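Local structure of cellulosomal scaffoldin anchoring protein C (Acetivibrio cellulolyticus, 4UYP) at residues I21-V26 and G91-I96. The protein anchors cellulosomes at the cell surface, its third cohesin, the domain described here, binding the dockerin of the adaptor scaffoldin ScaB. Sequence-based numbering, arbitrary orientation. Where two conformers were deposited one is given.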
loop_
_atom_site.group_PDB
_atom_site.type_symbol
_atom_site.label_atom_id
_atom_site.label_comp_id
_atom_site.label_asym_id
_atom_site.label_seq_id
_atom_site.Cartn_x
_atom_site.Cartn_y
_atom_site.Cartn_z
ATOM N N ILE C 21 6.570 -15.059 -5.451
ATOM C CA ILE C 21 6.349 -13.963 -6.370
ATOM C C ILE C 21 7.018 -14.379 -7.698
ATOM O O ILE C 21 8.251 -14.563 -7.771
ATOM C CB ILE C 21 6.876 -12.617 -5.885
ATOM C CG1 ILE C 21 6.251 -12.163 -4.535
ATOM C CG2 ILE C 21 6.721 -11.556 -6.998
ATOM C CD1 ILE C 21 7.086 -11.235 -3.705
ATOM N N THR C 22 6.184 -14.534 -8.739
ATOM C CA THR C 22 6.606 -15.109 -10.027
ATOM C C THR C 22 6.518 -14.019 -11.079
ATOM O O THR C 22 5.570 -13.224 -11.099
ATOM C CB THR C 22 5.731 -16.315 -10.493
ATOM O OG1 THR C 22 5.672 -17.295 -9.450
ATOM C CG2 THR C 22 6.210 -16.940 -11.867
ATOM N N PHE C 23 7.492 -13.977 -11.976
ATOM C CA PHE C 23 7.394 -13.094 -13.134
ATOM C C PHE C 23 7.270 -13.954 -14.442
ATOM O O PHE C 23 7.991 -14.946 -14.663
ATOM C CB PHE C 23 8.730 -12.369 -13.344
ATOM C CG PHE C 23 9.145 -11.353 -12.276
ATOM C CD1 PHE C 23 8.257 -10.945 -11.260
ATOM C CD2 PHE C 23 10.452 -10.818 -12.291
ATOM C CE1 PHE C 23 8.681 -10.009 -10.273
ATOM C CE2 PHE C 23 10.837 -9.839 -11.364
ATOM C CZ PHE C 23 9.957 -9.440 -10.356
ATOM N N THR C 24 6.279 -13.546 -15.233
ATOM C CA THR C 24 5.952 -14.240 -16.506
ATOM C C THR C 24 6.053 -13.205 -17.617
ATOM O O THR C 24 5.724 -12.071 -17.463
ATOM C CB THR C 24 4.559 -14.941 -16.363
ATOM O OG1 THR C 24 4.750 -16.071 -15.469
ATOM C CG2 THR C 24 4.104 -15.605 -17.709
ATOM N N ASN C 25 6.443 -13.687 -18.815
ATOM C CA ASN C 25 6.617 -12.803 -20.011
ATOM C C ASN C 25 7.646 -11.688 -19.736
ATOM O O ASN C 25 7.496 -10.489 -20.075
ATOM C CB ASN C 25 5.295 -12.156 -20.453
ATOM C CG ASN C 25 4.217 -13.163 -20.740
ATOM O OD1 ASN C 25 4.436 -14.276 -21.137
ATOM N ND2 ASN C 25 3.036 -12.770 -20.374
ATOM N N VAL C 26 8.740 -12.108 -19.057
ATOM C CA VAL C 26 9.798 -11.125 -18.807
ATOM C C VAL C 26 10.419 -10.682 -20.189
ATOM O O VAL C 26 10.741 -11.599 -20.951
ATOM C CB VAL C 26 10.872 -11.757 -17.895
ATOM C CG1 VAL C 26 12.146 -10.908 -17.746
ATOM C CG2 VAL C 26 10.280 -12.062 -16.472
ATOM N N GLY C 91 10.271 -16.778 -14.029
ATOM C CA GLY C 91 10.501 -17.691 -12.887
ATOM C C GLY C 91 10.179 -16.988 -11.612
ATOM O O GLY C 91 9.502 -15.996 -11.572
ATOM N N VAL C 92 10.654 -17.589 -10.521
ATOM C CA VAL C 92 10.408 -17.032 -9.179
ATOM C C VAL C 92 11.425 -15.944 -8.849
ATOM O O VAL C 92 12.693 -16.184 -8.827
ATOM C CB VAL C 92 10.502 -18.165 -8.146
ATOM C CG1 VAL C 92 10.248 -17.611 -6.730
ATOM C CG2 VAL C 92 9.402 -19.244 -8.457
ATOM N N PHE C 93 10.902 -14.755 -8.560
ATOM C CA PHE C 93 11.719 -13.655 -8.160
ATOM C C PHE C 93 12.060 -13.772 -6.675
ATOM O O PHE C 93 13.212 -13.532 -6.316
ATOM C CB PHE C 93 10.914 -12.361 -8.414
ATOM C CG PHE C 93 11.524 -11.132 -7.848
ATOM C CD1 PHE C 93 12.757 -10.646 -8.410
ATOM C CD2 PHE C 93 10.886 -10.402 -6.884
ATOM C CE1 PHE C 93 13.321 -9.432 -7.931
ATOM C CE2 PHE C 93 11.477 -9.225 -6.386
ATOM C CZ PHE C 93 12.678 -8.803 -6.902
ATOM N N ALA C 94 11.062 -14.065 -5.812
ATOM C CA ALA C 94 11.294 -14.131 -4.354
ATOM C C ALA C 94 10.158 -14.861 -3.777
ATOM O O ALA C 94 9.074 -14.971 -4.392
ATOM C CB ALA C 94 11.442 -12.715 -3.749
ATOM N N THR C 95 10.322 -15.348 -2.544
ATOM C CA THR C 95 9.245 -15.991 -1.789
ATOM C C THR C 95 9.190 -15.353 -0.423
ATOM O O THR C 95 10.223 -15.215 0.235
ATOM C CB THR C 95 9.496 -17.470 -1.668
ATOM O OG1 THR C 95 9.580 -18.042 -2.999
ATOM C CG2 THR C 95 8.339 -18.204 -0.930
ATOM N N ILE C 96 7.998 -14.979 -0.011
ATOM C CA ILE C 96 7.833 -14.368 1.335
ATOM C C ILE C 96 7.328 -15.470 2.285
ATOM O O ILE C 96 6.301 -16.118 1.924
ATOM C CB ILE C 96 6.859 -13.223 1.344
ATOM C CG1 ILE C 96 7.351 -12.145 0.362
ATOM C CG2 ILE C 96 6.744 -12.610 2.757
ATOM C CD1 ILE C 96 6.254 -11.135 0.106
#
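The rings of Phe23 and Phe93 lie near parallel, at 16°, but slid so far apart that they barely overlap. CZ of Phe23 sits over one face of the Phe93 ring, toward its rim, 3.4 Å from Phe93 CG. In return Phe93 CB makes a CH-pi contact over a face of the Phe23 ring. The rim of the Phe23 ring thus slips into the step between Phe93 CB and its ring. With chi1 at 170°, the Phe93 side chain points its CG away from the backbone N, and the ring reaches Phe23 CZ. Ile21 lies between Phe93 and Ile96: its CG2 comes loosely to Phe93 CD2 (4.3 Å), at an oblique angle to the ring, and its CD1 meets Ile96 CD1 at 3.9 Å. The two strands are antiparallel neighbours in the cohesin beta-sandwich, and a classic beta bulge shifts their register by one residue. Phe93 and Ala94 both face Ile21. Ile21 O takes Phe93 N at 2.8 Å and Ala94 N weakly, while Ile21 N gives to Ala94 O at 2.7 Å. Beyond the bulge, Phe23 and Gly91 pair through both N-H groups. The Thr22 side chain points to the opposite face from Phe23, and its CG2 lies 3.4 Å from Gly91 O. Leu34 touches both phenylalanines.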